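Local coordinates for protein putative isomerase YbhH (Escherichia coli, PDB 6OTV) that probably acts as an isomerase of the PrpF family, although its substrate and the reaction it carries out are not established, at residues 243-255 with 262-274. Numbering follows the deposited sequence.
Sequences VSNMVIPKPVLIS and AINVRYFMPHSCH
The aliphatic chain of K250 lies obliquely against Y267, its CG 3.4 Å from the phenol OH of Y267. Bends at chi2 (-103°) and chi4 (-54°) turn the lysine chain back to its own segment, where NZ of K250 donates to O of V247 at 2.8 Å from above the carbonyl plane. V252 meets the same ring farther in: its CG2 reaches CD1 of Y267 at 3.6 Å, while CG1, anti to the backbone N, turns to V265. I254 extends this face, touching V265 and the CD1 end of I263. An acetate ion bound close to the Y267 side chain hints at a pocket here. The two segments form an antiparallel beta hairpin, strands 250-255 and 263-267, inside a PrpF protein of the diaminopimelate epimerase clan; strand 197-202 flanks it beyond the first strand and 306-312 beyond the second. L253, R266, S255 and N264 point to the other face. There ND2 of N264 donates to OG of S255 (2.8 Å, 161°), which lies in the amide plane, and ND2 also bonds G210 O. NH1 of R266 bonds both N264 OD1 and the V265 carbonyl, bracing the amide from its oxygen side. Past the strand end, N of F268 bonds O of P251 at 3.0 Å, and that oxygen sits at the edge of the phenyl ring, in its plane. L253 CD1 approaches CE2 of F268 obliquely at 3.7 Å. P270, after a cis peptide bond, sets CB 3.5 Å from CD of P251 and CG over the V247 carbonyl; helix 221-237 covers P251, F268 and P270 through I227 and R231.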
loop_
_atom_site.group_PDB
_atom_site.type_symbol
_atom_site.label_atom_id
_atom_site.label_comp_id
_atom_site.label_asym_id
_atom_site.label_seq_id
_atom_site.Cartn_x
_atom_site.Cartn_y
_atom_site.Cartn_z
ATOM N N VAL A 243 2.248 8.966 29.844
ATOM C CA VAL A 243 1.413 9.621 28.842
ATOM C C VAL A 243 0.837 10.916 29.408
ATOM O O VAL A 243 -0.049 11.525 28.799
ATOM C CB VAL A 243 0.282 8.692 28.361
ATOM N N SER A 244 1.353 11.353 30.565
ATOM C CA SER A 244 0.812 12.515 31.270
ATOM C C SER A 244 0.803 13.778 30.411
ATOM O O SER A 244 -0.049 14.653 30.610
ATOM C CB SER A 244 1.610 12.757 32.550
ATOM O OG SER A 244 2.843 12.063 32.497
ATOM N N ASN A 245 1.739 13.901 29.467
ATOM C CA ASN A 245 1.775 15.028 28.543
ATOM C C ASN A 245 1.522 14.623 27.099
ATOM O O ASN A 245 1.534 15.489 26.217
ATOM C CB ASN A 245 3.117 15.761 28.641
ATOM N N MET A 246 1.309 13.341 26.829
ATOM C CA MET A 246 0.915 12.896 25.504
ATOM C C MET A 246 -0.597 12.987 25.350
ATOM O O MET A 246 -1.350 13.002 26.327
ATOM C CB MET A 246 1.382 11.463 25.248
ATOM C CG MET A 246 2.892 11.319 25.117
ATOM S SD MET A 246 3.549 9.760 25.757
ATOM C CE MET A 246 3.225 8.639 24.398
ATOM N N VAL A 247 -1.039 13.053 24.094
ATOM C CA VAL A 247 -2.459 13.104 23.769
ATOM C C VAL A 247 -3.024 11.720 23.477
ATOM O O VAL A 247 -4.171 11.605 23.036
ATOM C CB VAL A 247 -2.729 14.063 22.597
ATOM C CG1 VAL A 247 -2.350 15.490 22.978
ATOM C CG2 VAL A 247 -1.970 13.634 21.348
ATOM N N ILE A 248 -2.242 10.667 23.697
ATOM C CA ILE A 248 -2.720 9.299 23.525
ATOM C C ILE A 248 -2.422 8.513 24.800
ATOM O O ILE A 248 -1.496 8.872 25.541
ATOM C CB ILE A 248 -2.078 8.636 22.292
ATOM C CG1 ILE A 248 -0.559 8.582 22.471
ATOM C CG2 ILE A 248 -2.443 9.382 21.019
ATOM C CD1 ILE A 248 0.162 7.760 21.452
ATOM N N PRO A 249 -3.190 7.447 25.116
ATOM C CA PRO A 249 -4.367 7.003 24.359
ATOM C C PRO A 249 -5.569 7.899 24.610
ATOM O O PRO A 249 -5.648 8.519 25.667
ATOM C CB PRO A 249 -4.618 5.597 24.898
ATOM C CG PRO A 249 -4.182 5.695 26.320
ATOM C CD PRO A 249 -2.938 6.565 26.272
ATOM N N LYS A 250 -6.475 7.980 23.646
ATOM C CA LYS A 250 -7.690 8.759 23.825
ATOM C C LYS A 250 -8.719 7.917 24.569
ATOM O O LYS A 250 -9.157 6.889 24.041
ATOM C CB LYS A 250 -8.250 9.194 22.478
ATOM C CG LYS A 250 -7.313 10.049 21.650
ATOM C CD LYS A 250 -7.702 11.522 21.683
ATOM C CE LYS A 250 -6.976 12.313 20.589
ATOM N NZ LYS A 250 -5.496 12.130 20.648
ATOM N N PRO A 251 -9.115 8.293 25.785
ATOM C CA PRO A 251 -10.144 7.520 26.491
ATOM C C PRO A 251 -11.520 7.766 25.894
ATOM O O PRO A 251 -11.852 8.882 25.486
ATOM C CB PRO A 251 -10.051 8.033 27.934
ATOM C CG PRO A 251 -9.471 9.398 27.812
ATOM C CD PRO A 251 -8.554 9.368 26.622
ATOM N N VAL A 252 -12.314 6.698 25.823
ATOM C CA VAL A 252 -13.645 6.739 25.226
ATOM C C VAL A 252 -14.632 6.115 26.199
ATOM O O VAL A 252 -14.516 4.929 26.530
ATOM C CB VAL A 252 -13.703 6.002 23.878
ATOM C CG1 VAL A 252 -15.118 6.055 23.335
ATOM C CG2 VAL A 252 -12.711 6.605 22.890
ATOM N N LEU A 253 -15.603 6.905 26.650
ATOM C CA LEU A 253 -16.716 6.371 27.422
ATOM C C LEU A 253 -17.775 5.827 26.470
ATOM O O LEU A 253 -18.185 6.517 25.531
ATOM C CB LEU A 253 -17.313 7.450 28.322
ATOM C CG LEU A 253 -16.388 8.059 29.376
ATOM C CD1 LEU A 253 -17.173 8.994 30.282
ATOM C CD2 LEU A 253 -15.714 6.965 30.186
ATOM N N ILE A 254 -18.208 4.590 26.698
ATOM C CA ILE A 254 -19.181 3.955 25.818
ATOM C C ILE A 254 -20.434 3.594 26.605
ATOM O O ILE A 254 -20.401 3.358 27.816
ATOM C CB ILE A 254 -18.612 2.708 25.108
ATOM C CG1 ILE A 254 -18.294 1.601 26.114
ATOM C CG2 ILE A 254 -17.381 3.075 24.292
ATOM C CD1 ILE A 254 -18.122 0.238 25.476
ATOM N N SER A 255 -21.550 3.562 25.886
ATOM C CA SER A 255 -22.852 3.190 26.414
ATOM C C SER A 255 -23.716 2.760 25.239
ATOM O O SER A 255 -23.382 3.059 24.086
ATOM C CB SER A 255 -23.501 4.359 27.178
ATOM O OG SER A 255 -23.774 5.452 26.319
ATOM N N ALA A 262 -25.356 1.432 16.758
ATOM C CA ALA A 262 -24.692 0.306 17.403
ATOM C C ALA A 262 -24.173 0.636 18.795
ATOM O O ALA A 262 -24.121 -0.255 19.651
ATOM C CB ALA A 262 -23.527 -0.191 16.539
ATOM N N ILE A 263 -23.790 1.887 19.047
ATOM C CA ILE A 263 -23.143 2.253 20.301
ATOM C C ILE A 263 -23.146 3.769 20.418
ATOM O O ILE A 263 -23.234 4.480 19.411
ATOM C CB ILE A 263 -21.706 1.666 20.343
ATOM C CG1 ILE A 263 -21.079 1.804 21.731
ATOM C CG2 ILE A 263 -20.840 2.318 19.292
ATOM C CD1 ILE A 263 -19.771 1.051 21.873
ATOM N N ASN A 264 -23.072 4.265 21.649
ATOM C CA ASN A 264 -22.942 5.685 21.934
ATOM C C ASN A 264 -21.612 5.922 22.638
ATOM O O ASN A 264 -21.213 5.137 23.504
ATOM C CB ASN A 264 -24.105 6.180 22.801
ATOM C CG ASN A 264 -23.876 7.577 23.345
ATOM O OD1 ASN A 264 -24.022 8.569 22.628
ATOM N ND2 ASN A 264 -23.515 7.661 24.618
ATOM N N VAL A 265 -20.915 6.994 22.265
ATOM C CA VAL A 265 -19.569 7.224 22.771
ATOM C C VAL A 265 -19.423 8.664 23.248
ATOM O O VAL A 265 -20.139 9.571 22.816
ATOM C CB VAL A 265 -18.479 6.902 21.717
ATOM C CG1 VAL A 265 -18.617 5.470 21.203
ATOM C CG2 VAL A 265 -18.519 7.902 20.572
ATOM N N ARG A 266 -18.478 8.853 24.167
ATOM C CA ARG A 266 -18.003 10.169 24.584
ATOM C C ARG A 266 -16.489 10.160 24.433
ATOM O O ARG A 266 -15.795 9.443 25.162
ATOM C CB ARG A 266 -18.420 10.488 26.021
ATOM C CG ARG A 266 -19.911 10.754 26.186
ATOM C CD ARG A 266 -20.343 11.953 25.353
ATOM N NE ARG A 266 -21.772 12.236 25.472
ATOM C CZ ARG A 266 -22.708 11.756 24.656
ATOM N NH1 ARG A 266 -22.378 10.955 23.651
ATOM N NH2 ARG A 266 -23.982 12.078 24.844
ATOM N N TYR A 267 -15.983 10.950 23.490
ATOM C CA TYR A 267 -14.595 10.881 23.044
ATOM C C TYR A 267 -13.776 11.955 23.752
ATOM O O TYR A 267 -14.030 13.151 23.577
ATOM C CB TYR A 267 -14.533 11.055 21.525
ATOM C CG TYR A 267 -13.189 10.790 20.882
ATOM C CD1 TYR A 267 -12.707 9.496 20.741
ATOM C CD2 TYR A 267 -12.421 11.834 20.378
ATOM C CE1 TYR A 267 -11.484 9.248 20.138
ATOM C CE2 TYR A 267 -11.197 11.596 19.773
ATOM C CZ TYR A 267 -10.733 10.301 19.655
ATOM O OH TYR A 267 -9.517 10.060 19.054
ATOM N N PHE A 268 -12.792 11.534 24.540
ATOM C CA PHE A 268 -11.950 12.461 25.283
ATOM C C PHE A 268 -10.613 12.655 24.577
ATOM O O PHE A 268 -10.021 11.697 24.069
ATOM C CB PHE A 268 -11.747 11.973 26.719
ATOM C CG PHE A 268 -12.956 12.172 27.590
ATOM C CD1 PHE A 268 -13.098 13.327 28.345
ATOM C CD2 PHE A 268 -13.965 11.221 27.635
ATOM C CE1 PHE A 268 -14.214 13.521 29.142
ATOM C CE2 PHE A 268 -15.083 11.411 28.431
ATOM C CZ PHE A 268 -15.207 12.561 29.184
ATOM N N MET A 269 -10.129 13.905 24.562
ATOM C CA MET A 269 -9.058 14.291 23.647
ATOM C C MET A 269 -7.730 14.704 24.282
ATOM O O MET A 269 -7.081 15.620 23.759
ATOM C CB MET A 269 -9.537 15.454 22.773
ATOM C CG MET A 269 -10.917 15.275 22.169
ATOM S SD MET A 269 -11.522 16.802 21.415
ATOM C CE MET A 269 -11.687 17.857 22.851
ATOM N N PRO A 270 -7.257 14.075 25.374
ATOM C CA PRO A 270 -7.762 13.049 26.290
ATOM C C PRO A 270 -8.408 13.640 27.538
ATOM O O PRO A 270 -8.986 12.906 28.338
ATOM C CB PRO A 270 -6.499 12.258 26.660
ATOM C CG PRO A 270 -5.349 12.937 25.947
ATOM C CD PRO A 270 -5.825 14.302 25.608
ATOM N N HIS A 271 -8.304 14.958 27.695
ATOM C CA HIS A 271 -8.792 15.628 28.894
ATOM C C HIS A 271 -10.220 16.140 28.725
ATOM O O HIS A 271 -11.064 15.925 29.599
ATOM C CB HIS A 271 -7.856 16.782 29.270
ATOM C CG HIS A 271 -6.405 16.409 29.278
ATOM N ND1 HIS A 271 -5.888 15.434 30.103
ATOM C CD2 HIS A 271 -5.358 16.890 28.566
ATOM C CE1 HIS A 271 -4.588 15.325 29.895
ATOM N NE2 HIS A 271 -4.242 16.199 28.967
ATOM N N SER A 272 -10.504 16.817 27.617
ATOM C CA SER A 272 -11.822 17.378 27.356
ATOM C C SER A 272 -12.647 16.432 26.490
ATOM O O SER A 272 -12.116 15.581 25.774
ATOM C CB SER A 272 -11.709 18.742 26.672
ATOM O OG SER A 272 -11.112 19.696 27.531
ATOM N N CYS A 273 -13.965 16.604 26.557
ATOM C CA CYS A 273 -14.892 15.768 25.806
ATOM C C CYS A 273 -15.115 16.366 24.420
ATOM O O CYS A 273 -15.510 17.531 24.294
ATOM C CB CYS A 273 -16.219 15.624 26.551
ATOM S SG CYS A 273 -17.399 14.498 25.754
ATOM N N HIS A 274 -14.851 15.567 23.387
ATOM C CA HIS A 274 -15.095 15.984 22.012
ATOM C C HIS A 274 -16.578 16.284 21.812
ATOM O O HIS A 274 -17.447 15.540 22.275
ATOM C CB HIS A 274 -14.637 14.876 21.054
ATOM C CG HIS A 274 -14.339 15.337 19.657
ATOM N ND1 HIS A 274 -15.252 16.016 18.881
ATOM C CD2 HIS A 274 -13.238 15.174 18.884
ATOM C CE1 HIS A 274 -14.721 16.271 17.698
ATOM N NE2 HIS A 274 -13.499 15.769 17.674
#